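PDB 5W93: breast cancer anti-estrogen resistance protein 1 from Mus musculus, which acts as a docking protein that coordinates tyrosine kinase-based signalling in cell adhesion and migration, and binds paxillin through its C-terminal domain. Local coordinates for residues Pro5-Leu10 with Arg68-Ala73; Ala20-Leu25 with His57-Ile62; Ile44-Ser49 with Ala99-Tyr104; Ala95-Ala100 with Gln111-Arg116. The protein carries 2 engineered substitutions. One frame throughout, in Å; residues are numbered along the deposited sequence.

Contact 1 (Pro5-Leu10 with Arg68-Ala73); sequences PSDRQL and RQAKAA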
loop_
_atom_site.group_PDB
_atom_site.type_symbol
_atom_site.label_atom_id
_atom_site.label_comp_id
_atom_site.label_asym_id
_atom_site.label_seq_id
_atom_site.Cartn_x
_atom_site.Cartn_y
_atom_site.Cartn_z
ATOM N N PRO A 5 23.713 15.373 5.825
ATOM C CA PRO A 5 23.360 15.025 7.209
ATOM C C PRO A 5 21.858 15.000 7.499
ATOM O O PRO A 5 21.371 14.029 8.063
ATOM C CB PRO A 5 24.039 16.131 8.028
ATOM C CG PRO A 5 25.213 16.520 7.210
ATOM C CD PRO A 5 24.761 16.411 5.776
ATOM N N SER A 6 21.136 16.052 7.135
ATOM C CA SER A 6 19.715 16.101 7.448
ATOM C C SER A 6 18.917 15.053 6.667
ATOM O O SER A 6 17.983 14.452 7.214
ATOM C CB SER A 6 19.154 17.501 7.189
ATOM O OG SER A 6 19.081 18.239 8.406
ATOM N N ASP A 7 19.279 14.831 5.403
ATOM C CA ASP A 7 18.627 13.792 4.606
ATOM C C ASP A 7 18.879 12.407 5.194
ATOM O O ASP A 7 17.947 11.631 5.367
ATOM C CB ASP A 7 19.102 13.838 3.156
ATOM C CG ASP A 7 18.181 14.652 2.266
ATOM O OD1 ASP A 7 17.231 15.268 2.793
ATOM O OD2 ASP A 7 18.422 14.691 1.039
ATOM N N ARG A 8 20.132 12.101 5.528
ATOM C CA ARG A 8 20.458 10.777 6.058
ATOM C C ARG A 8 19.677 10.463 7.327
ATOM O O ARG A 8 19.163 9.353 7.499
ATOM C CB ARG A 8 21.960 10.639 6.348
ATOM C CG ARG A 8 22.299 9.296 7.007
ATOM C CD ARG A 8 23.805 9.039 7.156
ATOM N NE ARG A 8 24.526 9.345 5.927
ATOM C CZ ARG A 8 24.499 8.592 4.833
ATOM N NH1 ARG A 8 23.785 7.474 4.808
ATOM N NH2 ARG A 8 25.189 8.959 3.759
ATOM N N GLN A 9 19.595 11.440 8.219
ATOM C CA GLN A 9 18.862 11.260 9.465
ATOM C C GLN A 9 17.367 11.068 9.210
ATOM O O GLN A 9 16.717 10.229 9.827
ATOM C CB GLN A 9 19.104 12.453 10.383
ATOM C CG GLN A 9 20.543 12.500 10.878
ATOM C CD GLN A 9 20.891 11.215 11.595
ATOM O OE1 GLN A 9 20.290 10.891 12.624
ATOM N NE2 GLN A 9 21.838 10.454 11.041
ATOM N N LEU A 10 16.833 11.863 8.296
ATOM C CA LEU A 10 15.433 11.741 7.939
ATOM C C LEU A 10 15.145 10.340 7.373
ATOM O O LEU A 10 14.157 9.692 7.733
ATOM C CB LEU A 10 15.082 12.828 6.932
ATOM C CG LEU A 10 13.623 13.144 6.671
ATOM C CD1 LEU A 10 12.944 13.615 7.952
ATOM C CD2 LEU A 10 13.548 14.201 5.578
ATOM N N ARG A 68 8.469 15.650 0.849
ATOM C CA ARG A 68 8.281 17.074 1.050
ATOM C C ARG A 68 9.470 17.721 1.761
ATOM O O ARG A 68 9.724 18.909 1.594
ATOM C CB ARG A 68 7.002 17.328 1.835
ATOM C CG ARG A 68 5.749 17.186 0.984
ATOM C CD ARG A 68 4.610 18.001 1.552
ATOM N NE ARG A 68 3.937 17.330 2.656
ATOM C CZ ARG A 68 3.133 17.941 3.523
ATOM N NH1 ARG A 68 2.918 19.251 3.438
ATOM N NH2 ARG A 68 2.555 17.246 4.490
ATOM N N GLN A 69 10.202 16.926 2.535
ATOM C CA GLN A 69 11.236 17.466 3.414
ATOM C C GLN A 69 12.663 17.084 3.029
ATOM O O GLN A 69 13.628 17.594 3.603
ATOM C CB GLN A 69 10.978 17.006 4.846
ATOM C CG GLN A 69 9.686 17.507 5.427
ATOM C CD GLN A 69 9.495 16.996 6.826
ATOM O OE1 GLN A 69 8.946 15.912 7.033
ATOM N NE2 GLN A 69 9.980 17.751 7.796
ATOM N N ALA A 70 12.804 16.174 2.077
ATOM C CA ALA A 70 14.131 15.762 1.638
ATOM C C ALA A 70 14.751 16.864 0.772
ATOM O O ALA A 70 14.053 17.521 -0.002
ATOM C CB ALA A 70 14.052 14.449 0.877
ATOM N N LYS A 71 16.055 17.072 0.922
ATOM C CA LYS A 71 16.764 18.096 0.153
ATOM C C LYS A 71 17.246 17.561 -1.194
ATOM O O LYS A 71 17.178 18.256 -2.210
ATOM C CB LYS A 71 17.959 18.643 0.960
ATOM C CG LYS A 71 17.574 19.360 2.237
ATOM C CD LYS A 71 16.468 20.372 1.973
ATOM C CE LYS A 71 16.015 21.057 3.248
ATOM N NZ LYS A 71 14.813 21.890 3.000
ATOM N N ALA A 72 17.725 16.322 -1.206
ATOM C CA ALA A 72 18.361 15.766 -2.400
ATOM C C ALA A 72 17.353 15.439 -3.504
ATOM O O ALA A 72 16.339 14.773 -3.265
ATOM C CB ALA A 72 19.161 14.525 -2.030
ATOM N N ALA A 73 17.641 15.909 -4.715
ATOM C CA ALA A 73 16.729 15.752 -5.844
ATOM C C ALA A 73 16.401 14.286 -6.120
ATOM O O ALA A 73 15.248 13.939 -6.383
ATOM C CB ALA A 73 17.317 16.412 -7.094
HETATM O O HOH W 1 16.270 16.935 4.907
#
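Asp7 points its carboxylate from the first turns of helix 5-37 at the backbone of Ala70-Ala72. This short link joins two later helices of the four-helix bundle, which is the FAT-like C-terminal domain of p130Cas. The carboxylate lies along two successive backbone amides and takes one with each oxygen. Asp7 OD1 accepts from Lys71 N at 2.9 Å in a nearly straight bond (169°). Asp7 OD2 accepts from Ala72 N, also at 2.9 Å, but the bond is more bent (152°). Both oxygens use the syn lone pair, the one on the side of the other oxygen, and the double grip fixes the rotation of the group. Ala72 is the N-cap residue of helix 73-102. The negative charge therefore sits at the start of that helix, where the helix dipole would probably stabilise it. Val75 of the same helix packs on both Asp7 and Ala70, and Arg76 NH1 bonds to Ala70 O. One turn after Asp7, Leu10 reaches toward Gln69, and the two side chains cross at about a right angle. With chi1 at -164°, Leu10 CG swings to the side opposite the backbone N, and Leu10 CD2 comes within 3.9 Å of Gln69 CB. A water gives Asp7 OD1 a second donor at 2.9 Å. The same water donates to Gln69 O at 3.0 Å, bridging side chain and backbone.

Contact 2 (Ala20-Leu25 with His57-Ile62); sequences ANLTTL and HKLVFI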
loop_
_atom_site.group_PDB
_atom_site.type_symbol
_atom_site.label_atom_id
_atom_site.label_comp_id
_atom_site.label_asym_id
_atom_site.label_seq_id
_atom_site.Cartn_x
_atom_site.Cartn_y
_atom_site.Cartn_z
ATOM N N ALA A 20 8.290 -0.860 10.672
ATOM C CA ALA A 20 7.154 -1.078 11.573
ATOM C C ALA A 20 5.807 -1.167 10.834
ATOM O O ALA A 20 5.007 -2.072 11.092
ATOM C CB ALA A 20 7.098 0.016 12.598
ATOM N N ASN A 21 5.540 -0.227 9.930
ATOM C CA ASN A 21 4.265 -0.242 9.201
ATOM C C ASN A 21 4.140 -1.420 8.239
ATOM O O ASN A 21 3.037 -1.871 7.928
ATOM C CB ASN A 21 4.074 1.058 8.421
ATOM C CG ASN A 21 3.619 2.199 9.301
ATOM O OD1 ASN A 21 4.250 3.251 9.347
ATOM N ND2 ASN A 21 2.511 2.001 9.996
ATOM N N LEU A 22 5.281 -1.889 7.752
ATOM C CA LEU A 22 5.340 -3.013 6.826
ATOM C C LEU A 22 4.876 -4.309 7.497
ATOM O O LEU A 22 4.363 -5.209 6.832
ATOM C CB LEU A 22 6.759 -3.172 6.288
ATOM C CG LEU A 22 6.955 -3.310 4.781
ATOM C CD1 LEU A 22 6.497 -2.062 4.057
ATOM C CD2 LEU A 22 8.408 -3.612 4.448
ATOM N N THR A 23 5.063 -4.387 8.817
ATOM C CA THR A 23 4.559 -5.500 9.628
ATOM C C THR A 23 3.037 -5.574 9.629
ATOM O O THR A 23 2.455 -6.632 9.370
ATOM C CB THR A 23 5.028 -5.390 11.088
ATOM O OG1 THR A 23 6.450 -5.539 11.148
ATOM C CG2 THR A 23 4.363 -6.458 11.949
ATOM N N THR A 24 2.408 -4.447 9.947
ATOM C CA THR A 24 0.961 -4.313 9.898
ATOM C C THR A 24 0.432 -4.641 8.495
ATOM O O THR A 24 -0.600 -5.312 8.348
ATOM C CB THR A 24 0.524 -2.887 10.300
ATOM O OG1 THR A 24 0.824 -2.664 11.681
ATOM C CG2 THR A 24 -0.980 -2.678 10.085
ATOM N N LEU A 25 1.129 -4.161 7.468
ATOM C CA LEU A 25 0.690 -4.398 6.093
ATOM C C LEU A 25 0.770 -5.870 5.740
ATOM O O LEU A 25 -0.139 -6.416 5.114
ATOM C CB LEU A 25 1.519 -3.581 5.102
ATOM C CG LEU A 25 1.166 -3.750 3.623
ATOM C CD1 LEU A 25 -0.321 -3.482 3.367
ATOM C CD2 LEU A 25 2.011 -2.817 2.782
ATOM N N HIS A 57 -1.678 2.713 3.182
ATOM C CA HIS A 57 -1.748 4.164 3.069
ATOM C C HIS A 57 -0.747 4.811 4.055
ATOM O O HIS A 57 -0.223 5.892 3.809
ATOM C CB HIS A 57 -3.178 4.670 3.327
ATOM C CG HIS A 57 -3.385 6.101 2.959
ATOM N ND1 HIS A 57 -3.096 7.141 3.820
ATOM C CD2 HIS A 57 -3.852 6.679 1.822
ATOM C CE1 HIS A 57 -3.370 8.290 3.230
ATOM N NE2 HIS A 57 -3.838 8.035 2.018
ATOM N N LYS A 58 -0.484 4.131 5.157
ATOM C CA LYS A 58 0.545 4.576 6.101
ATOM C C LYS A 58 1.892 4.749 5.394
ATOM O O LYS A 58 2.633 5.687 5.686
ATOM C CB LYS A 58 0.681 3.584 7.268
ATOM C CG LYS A 58 -0.648 3.237 7.963
ATOM C CD LYS A 58 -1.116 4.330 8.922
ATOM C CE LYS A 58 -2.616 4.218 9.234
ATOM N NZ LYS A 58 -3.467 4.589 8.051
ATOM N N LEU A 59 2.200 3.866 4.443
ATOM C CA LEU A 59 3.453 3.972 3.711
ATOM C C LEU A 59 3.444 5.083 2.677
ATOM O O LEU A 59 4.460 5.762 2.486
ATOM C CB LEU A 59 3.792 2.652 3.034
ATOM C CG LEU A 59 4.151 1.523 3.988
ATOM C CD1 LEU A 59 4.121 0.244 3.208
ATOM C CD2 LEU A 59 5.538 1.757 4.596
ATOM N N VAL A 60 2.310 5.265 2.001
ATOM C CA VAL A 60 2.150 6.407 1.119
ATOM C C VAL A 60 2.424 7.706 1.885
ATOM O O VAL A 60 3.155 8.571 1.418
ATOM C CB VAL A 60 0.736 6.475 0.514
ATOM C CG1 VAL A 60 0.592 7.754 -0.321
ATOM C CG2 VAL A 60 0.451 5.226 -0.335
ATOM N N PHE A 61 1.825 7.819 3.062
ATOM C CA PHE A 61 1.972 9.007 3.906
ATOM C C PHE A 61 3.429 9.248 4.296
ATOM O O PHE A 61 3.908 10.380 4.246
ATOM C CB PHE A 61 1.100 8.876 5.155
ATOM C CG PHE A 61 1.115 10.095 6.048
ATOM C CD1 PHE A 61 0.371 11.221 5.725
ATOM C CD2 PHE A 61 1.849 10.098 7.223
ATOM C CE1 PHE A 61 0.371 12.341 6.550
ATOM C CE2 PHE A 61 1.861 11.211 8.061
ATOM C CZ PHE A 61 1.119 12.336 7.726
ATOM N N ILE A 62 4.135 8.190 4.678
ATOM C CA ILE A 62 5.574 8.297 4.919
ATOM C C ILE A 62 6.310 8.819 3.680
ATOM O O ILE A 62 7.147 9.719 3.764
ATOM C CB ILE A 62 6.178 6.944 5.346
ATOM C CG1 ILE A 62 5.745 6.605 6.777
ATOM C CG2 ILE A 62 7.707 6.976 5.224
ATOM C CD1 ILE A 62 5.977 5.142 7.165
#
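Leu59 meets Leu22 and Leu25 between two antiparallel helices of the four-helix bundle, both within the divergent helix-loop-helix region. The segment axes approach to 9.7 Å at 156°. Leu59 has CG opposite its carbonyl carbon (chi1 -68°) and an extended chi2, which carries its methyls toward the other helix. There one methyl meets two leucines. Leu59 CD1 is 3.7 Å from Leu25 CD2 and 3.4 Å from Leu22 CD1, the latter tighter than normal carbon contact. The chi1 of Leu22 is off the staggered positions (-131°), so the tight contact should be read with caution. The Leu22 side chain crosses that of Leu59 at about a right angle. Thr124 of helix 107-135 touches both Leu25 and Leu59.

Toward the surface, Asn21 lays its amide group across the base of Lys58, with Asn21 CG 3.8 Å from Lys58 CB. The Lys58 chain bends at chi2 and chi4 and turns its end away, where Lys58 NZ bonds to Leu54 O. Helix 42-69 also serves the bound peptide, whose backbone bonds to His57 NE2. Ile62 stretches CD1 toward the end of the Asn21 amide, while Asn21 CB rests 4.2 Å from Leu59 CD2.

Contact 3 (Ile44-Ser49 with Ala99-Tyr104); sequences IFVAHS and AAALQY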
loop_
_atom_site.group_PDB
_atom_site.type_symbol
_atom_site.label_atom_id
_atom_site.label_comp_id
_atom_site.label_asym_id
_atom_site.label_seq_id
_atom_site.Cartn_x
_atom_site.Cartn_y
_atom_site.Cartn_z
ATOM N N ILE A 44 -16.830 -10.249 3.890
ATOM C CA ILE A 44 -15.526 -10.544 4.470
ATOM C C ILE A 44 -14.352 -9.976 3.645
ATOM O O ILE A 44 -13.505 -9.271 4.197
ATOM C CB ILE A 44 -15.318 -12.068 4.639
ATOM C CG1 ILE A 44 -16.425 -12.679 5.509
ATOM C CG2 ILE A 44 -13.926 -12.361 5.209
ATOM C CD1 ILE A 44 -16.504 -12.108 6.920
ATOM N N PHE A 45 -14.269 -10.263 2.344
ATOM C CA PHE A 45 -13.051 -9.845 1.635
ATOM C C PHE A 45 -13.010 -8.332 1.367
ATOM O O PHE A 45 -11.915 -7.761 1.267
ATOM C CB PHE A 45 -12.815 -10.671 0.350
ATOM C CG PHE A 45 -13.773 -10.399 -0.810
ATOM C CD1 PHE A 45 -13.704 -9.224 -1.539
ATOM C CD2 PHE A 45 -14.657 -11.387 -1.231
ATOM C CE1 PHE A 45 -14.548 -8.993 -2.616
ATOM C CE2 PHE A 45 -15.490 -11.180 -2.313
ATOM C CZ PHE A 45 -15.446 -9.981 -3.004
ATOM N N VAL A 46 -14.177 -7.684 1.316
ATOM C CA VAL A 46 -14.232 -6.228 1.195
ATOM C C VAL A 46 -13.706 -5.547 2.471
ATOM O O VAL A 46 -12.974 -4.567 2.396
ATOM C CB VAL A 46 -15.671 -5.721 0.899
ATOM C CG1 VAL A 46 -15.762 -4.221 1.097
ATOM C CG2 VAL A 46 -16.101 -6.117 -0.538
ATOM N N ALA A 47 -14.082 -6.073 3.631
ATOM C CA ALA A 47 -13.491 -5.628 4.903
ATOM C C ALA A 47 -11.969 -5.776 4.890
ATOM O O ALA A 47 -11.252 -4.863 5.288
ATOM C CB ALA A 47 -14.085 -6.410 6.082
ATOM N N HIS A 48 -11.476 -6.923 4.433
ATOM C CA HIS A 48 -10.032 -7.158 4.406
ATOM C C HIS A 48 -9.325 -6.265 3.377
ATOM O O HIS A 48 -8.182 -5.874 3.579
ATOM C CB HIS A 48 -9.732 -8.643 4.165
ATOM C CG HIS A 48 -9.943 -9.480 5.385
ATOM N ND1 HIS A 48 -9.011 -9.560 6.404
ATOM C CD2 HIS A 48 -11.007 -10.211 5.795
ATOM C CE1 HIS A 48 -9.482 -10.325 7.371
ATOM N NE2 HIS A 48 -10.696 -10.729 7.030
ATOM N N SER A 49 -10.009 -5.934 2.288
ATOM C CA SER A 49 -9.489 -4.969 1.334
ATOM C C SER A 49 -9.249 -3.630 2.019
ATOM O O SER A 49 -8.182 -3.023 1.874
ATOM C CB SER A 49 -10.458 -4.800 0.154
ATOM O OG SER A 49 -10.298 -5.861 -0.769
ATOM N N ALA A 99 -15.460 -4.496 -8.067
ATOM C CA ALA A 99 -15.828 -5.355 -9.201
ATOM C C ALA A 99 -15.997 -6.829 -8.777
ATOM O O ALA A 99 -16.909 -7.521 -9.243
ATOM C CB ALA A 99 -14.800 -5.233 -10.291
ATOM N N ALA A 100 -15.122 -7.308 -7.895
ATOM C CA ALA A 100 -15.234 -8.663 -7.358
ATOM C C ALA A 100 -16.506 -8.860 -6.528
ATOM O O ALA A 100 -17.051 -9.965 -6.462
ATOM C CB ALA A 100 -13.985 -9.011 -6.508
ATOM N N ALA A 101 -16.964 -7.791 -5.884
ATOM C CA ALA A 101 -18.185 -7.837 -5.090
ATOM C C ALA A 101 -19.409 -7.775 -5.998
ATOM O O ALA A 101 -20.335 -8.566 -5.855
ATOM C CB ALA A 101 -18.223 -6.697 -4.081
ATOM N N LEU A 102 -19.405 -6.825 -6.921
ATOM C CA LEU A 102 -20.525 -6.660 -7.842
ATOM C C LEU A 102 -20.765 -7.907 -8.689
ATOM O O LEU A 102 -21.910 -8.211 -9.062
ATOM C CB LEU A 102 -20.291 -5.462 -8.756
ATOM C CG LEU A 102 -20.358 -4.085 -8.115
ATOM C CD1 LEU A 102 -19.959 -3.028 -9.120
ATOM C CD2 LEU A 102 -21.770 -3.823 -7.592
ATOM N N GLN A 103 -19.690 -8.628 -8.997
ATOM C CA GLN A 103 -19.790 -9.778 -9.882
ATOM C C GLN A 103 -19.691 -11.092 -9.116
ATOM O O GLN A 103 -19.527 -12.151 -9.716
ATOM C CB GLN A 103 -18.705 -9.710 -10.958
ATOM C CG GLN A 103 -18.743 -8.434 -11.785
ATOM C CD GLN A 103 -17.499 -8.258 -12.646
ATOM O OE1 GLN A 103 -16.862 -9.233 -13.040
ATOM N NE2 GLN A 103 -17.144 -7.012 -12.931
ATOM N N TYR A 104 -19.784 -11.025 -7.792
ATOM C CA TYR A 104 -19.639 -12.216 -6.958
ATOM C C TYR A 104 -20.746 -13.247 -7.241
ATOM O O TYR A 104 -21.908 -12.881 -7.400
ATOM C CB TYR A 104 -19.646 -11.829 -5.474
ATOM C CG TYR A 104 -19.341 -12.986 -4.559
ATOM C CD1 TYR A 104 -18.029 -13.372 -4.312
ATOM C CD2 TYR A 104 -20.361 -13.694 -3.936
ATOM C CE1 TYR A 104 -17.735 -14.437 -3.479
ATOM C CE2 TYR A 104 -20.074 -14.764 -3.098
ATOM C CZ TYR A 104 -18.762 -15.131 -2.879
ATOM O OH TYR A 104 -18.472 -16.188 -2.046
#
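Phe45 reaches from helix 42-69 to the end of helix 73-102, where Ala100 and Ala101, and Tyr104 just beyond it, meet its ring in turn. With chi1 at 71°, Phe45 CG stands between its own backbone N and carbonyl carbon, and the ring extends toward helix 73-102 with CZ foremost.

Ala100 comes first. Its methyl points at Phe45, and Ala100 CB lies 3.9 Å from both Phe45 CZ and Phe45 CE1. Ala100 O also approaches the ring edge, 3.8 Å from Phe45 CZ. The next residue, Ala101, brings its backbone N to that edge in the ring plane, with Ala101 N 3.9 Å from Phe45 CZ. The Ala101 methyl turns to a second partner, with Ala101 CB 4.2 Å from Val46 CG2. Helical geometry then ends at Gln103.

Tyr104 follows with a polyproline-like backbone. Its CG is opposite the backbone N (chi1 -173°), which brings the ring to the edge of Phe45. Tyr104 CD1 sits in the plane of the Phe45 ring at its edge, 3.9 Å from Phe45 CE2. The two side chains cross at a slant.

No hydrogen bond crosses this contact. Phe32 of helix 5-37 packs on Ser49, while Pro42 touches Ala101 and Tyr104. The bound peptide packs on Val46 and Ser49. The arrangement is that of one end of a FAT-like four-helix bundle, where two helices lie side by side and carry an LD-motif peptide of paxillin.

Contact 4 (Ala95-Ala100 with Gln111-Arg116); sequences ATTKAA and QDMVDR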
loop_
_atom_site.group_PDB
_atom_site.type_symbol
_atom_site.label_atom_id
_atom_site.label_comp_id
_atom_site.label_asym_id
_atom_site.label_seq_id
_atom_site.Cartn_x
_atom_site.Cartn_y
_atom_site.Cartn_z
ATOM N N ALA A 95 -10.992 -0.323 -6.983
ATOM C CA ALA A 95 -11.682 -0.675 -8.231
ATOM C C ALA A 95 -11.949 -2.175 -8.352
ATOM O O ALA A 95 -13.092 -2.599 -8.553
ATOM C CB ALA A 95 -10.877 -0.189 -9.449
ATOM N N THR A 96 -10.899 -2.981 -8.232
ATOM C CA THR A 96 -11.058 -4.420 -8.390
ATOM C C THR A 96 -11.874 -5.068 -7.271
ATOM O O THR A 96 -12.566 -6.068 -7.505
ATOM C CB THR A 96 -9.702 -5.132 -8.496
ATOM O OG1 THR A 96 -8.901 -4.859 -7.328
ATOM C CG2 THR A 96 -8.966 -4.668 -9.732
ATOM N N THR A 97 -11.804 -4.514 -6.056
ATOM C CA THR A 97 -12.584 -5.058 -4.950
ATOM C C THR A 97 -14.079 -4.840 -5.206
ATOM O O THR A 97 -14.903 -5.753 -5.011
ATOM C CB THR A 97 -12.175 -4.416 -3.575
ATOM O OG1 THR A 97 -10.791 -4.679 -3.318
ATOM C CG2 THR A 97 -12.977 -4.998 -2.432
ATOM N N LYS A 98 -14.429 -3.634 -5.635
ATOM C CA LYS A 98 -15.812 -3.337 -5.960
ATOM C C LYS A 98 -16.301 -4.287 -7.069
ATOM O O LYS A 98 -17.397 -4.837 -6.996
ATOM C CB LYS A 98 -15.971 -1.873 -6.394
ATOM C CG LYS A 98 -15.873 -0.860 -5.242
ATOM C CD LYS A 98 -16.350 0.539 -5.660
ATOM C CE LYS A 98 -15.437 1.186 -6.671
ATOM N NZ LYS A 98 -15.573 2.677 -6.730
ATOM N N ALA A 99 -15.460 -4.496 -8.067
ATOM C CA ALA A 99 -15.828 -5.355 -9.201
ATOM C C ALA A 99 -15.997 -6.829 -8.777
ATOM O O ALA A 99 -16.909 -7.521 -9.243
ATOM C CB ALA A 99 -14.800 -5.233 -10.291
ATOM N N ALA A 100 -15.122 -7.308 -7.895
ATOM C CA ALA A 100 -15.234 -8.663 -7.358
ATOM C C ALA A 100 -16.506 -8.860 -6.528
ATOM O O ALA A 100 -17.051 -9.965 -6.462
ATOM C CB ALA A 100 -13.985 -9.011 -6.508
ATOM N N GLN A 111 -9.431 -12.904 -8.954
ATOM C CA GLN A 111 -8.010 -13.057 -9.246
ATOM C C GLN A 111 -7.412 -11.705 -9.636
ATOM O O GLN A 111 -6.255 -11.427 -9.333
ATOM C CB GLN A 111 -7.779 -14.101 -10.343
ATOM C CG GLN A 111 -6.298 -14.416 -10.601
ATOM C CD GLN A 111 -5.582 -14.942 -9.364
ATOM O OE1 GLN A 111 -6.097 -15.805 -8.658
ATOM N NE2 GLN A 111 -4.388 -14.412 -9.094
ATOM N N ASP A 112 -8.206 -10.868 -10.292
ATOM C CA ASP A 112 -7.804 -9.493 -10.583
ATOM C C ASP A 112 -7.513 -8.709 -9.293
ATOM O O ASP A 112 -6.497 -8.033 -9.171
ATOM C CB ASP A 112 -8.892 -8.772 -11.366
ATOM C CG ASP A 112 -8.948 -9.179 -12.835
ATOM O OD1 ASP A 112 -8.074 -9.946 -13.305
ATOM O OD2 ASP A 112 -9.877 -8.697 -13.518
ATOM N N MET A 113 -8.431 -8.812 -8.342
ATOM C CA MET A 113 -8.281 -8.172 -7.036
ATOM C C MET A 113 -7.027 -8.708 -6.332
ATOM O O MET A 113 -6.177 -7.943 -5.885
ATOM C CB MET A 113 -9.550 -8.411 -6.207
ATOM C CG MET A 113 -9.570 -7.790 -4.806
ATOM S SD MET A 113 -11.084 -8.222 -3.914
ATOM C CE MET A 113 -10.953 -10.004 -3.809
ATOM N N VAL A 114 -6.907 -10.031 -6.260
ATOM C CA VAL A 114 -5.735 -10.670 -5.673
ATOM C C VAL A 114 -4.409 -10.201 -6.305
ATOM O O VAL A 114 -3.400 -10.019 -5.599
ATOM C CB VAL A 114 -5.853 -12.207 -5.790
ATOM C CG1 VAL A 114 -4.505 -12.889 -5.579
ATOM C CG2 VAL A 114 -6.888 -12.718 -4.808
ATOM N N ASP A 115 -4.423 -9.995 -7.620
ATOM C CA ASP A 115 -3.236 -9.554 -8.350
ATOM C C ASP A 115 -2.828 -8.128 -7.970
ATOM O O ASP A 115 -1.637 -7.845 -7.835
ATOM C CB ASP A 115 -3.463 -9.621 -9.869
ATOM C CG ASP A 115 -3.479 -11.053 -10.417
ATOM O OD1 ASP A 115 -3.009 -11.987 -9.730
ATOM O OD2 ASP A 115 -3.970 -11.236 -11.550
ATOM N N ARG A 116 -3.801 -7.225 -7.829
ATOM C CA ARG A 116 -3.478 -5.851 -7.434
ATOM C C ARG A 116 -2.905 -5.844 -6.038
ATOM O O ARG A 116 -1.979 -5.098 -5.762
ATOM C CB ARG A 116 -4.688 -4.914 -7.465
ATOM C CG ARG A 116 -5.366 -4.796 -8.806
ATOM C CD ARG A 116 -4.476 -4.188 -9.892
ATOM N NE ARG A 116 -5.148 -4.385 -11.174
ATOM C CZ ARG A 116 -5.996 -3.522 -11.729
ATOM N NH1 ARG A 116 -6.253 -2.352 -11.152
ATOM N NH2 ARG A 116 -6.569 -3.820 -12.883
#
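Met113 runs from helix 107-135 across Thr96 and Thr97 to Ala100 on helix 73-102. Its CB meets the first threonine, with Met113 CB 3.8 Å from Thr96 OG1. Its CG faces both hydroxyls and is nearer the second, with Met113 CG 3.7 Å from Thr97 OG1. The chain is extended up to the sulfur, starting from chi1 -179°. Met113 SD then lies 3.6 Å from Thr97 OG1. Met113 SD also packs on the next turn, 4.0 Å from Ala100 CB. A bend at chi3 (62°) turns the methyl, leaving Met113 CE 4.2 Å from Ala100 CB and directing it to Phe45 of helix 42-69.

Both threonine hydroxyls bond within their own helix, Thr96 OG1 with Gly92 O and Thr97 OG1 with Ile93 O. Thr97 OG1 also pairs with Ser49 OG of helix 42-69. The Thr96 methyl packs on Arg116. Thr96 CG2 sits 3.7 Å above the plane of the Arg116 guanidinium, over its centre. The CA atoms of Thr96 and Met113 are only 4.9 Å apart, so the helices come close at Thr96.

Away from Met113, Lys98 NZ forms a salt bridge with an acidic side chain of the bound peptide. The segment axes run antiparallel at 158°, 8.4 Å apart at closest. This is an alpha-alpha hairpin of consecutive helices, one half of the FAT-like four-helix bundle.

In the fold
The contacts are spread along one elongated four-helix bundle. Contacts 1 and 2 both use helices 5-37 and 42-69, and their centres are 20 Å apart. Contact 2 is nested in the loop closed by contact 1 and lies nearest the middle of the chain. Contacts 3 and 4 sit at the other end, about 40 and 36 Å from contact 1 between centres. They share Ala99 and Ala100 of helix 73-102, and their centres are 8 Å apart. There Ser49 OG probably bonds to Thr97 OG1. Contact 4 follows contacts 1 and 2 in series, whereas contact 3 crosses them. Together they join all four helices, including 42-69 and 73-102, which hold the paxillin peptide.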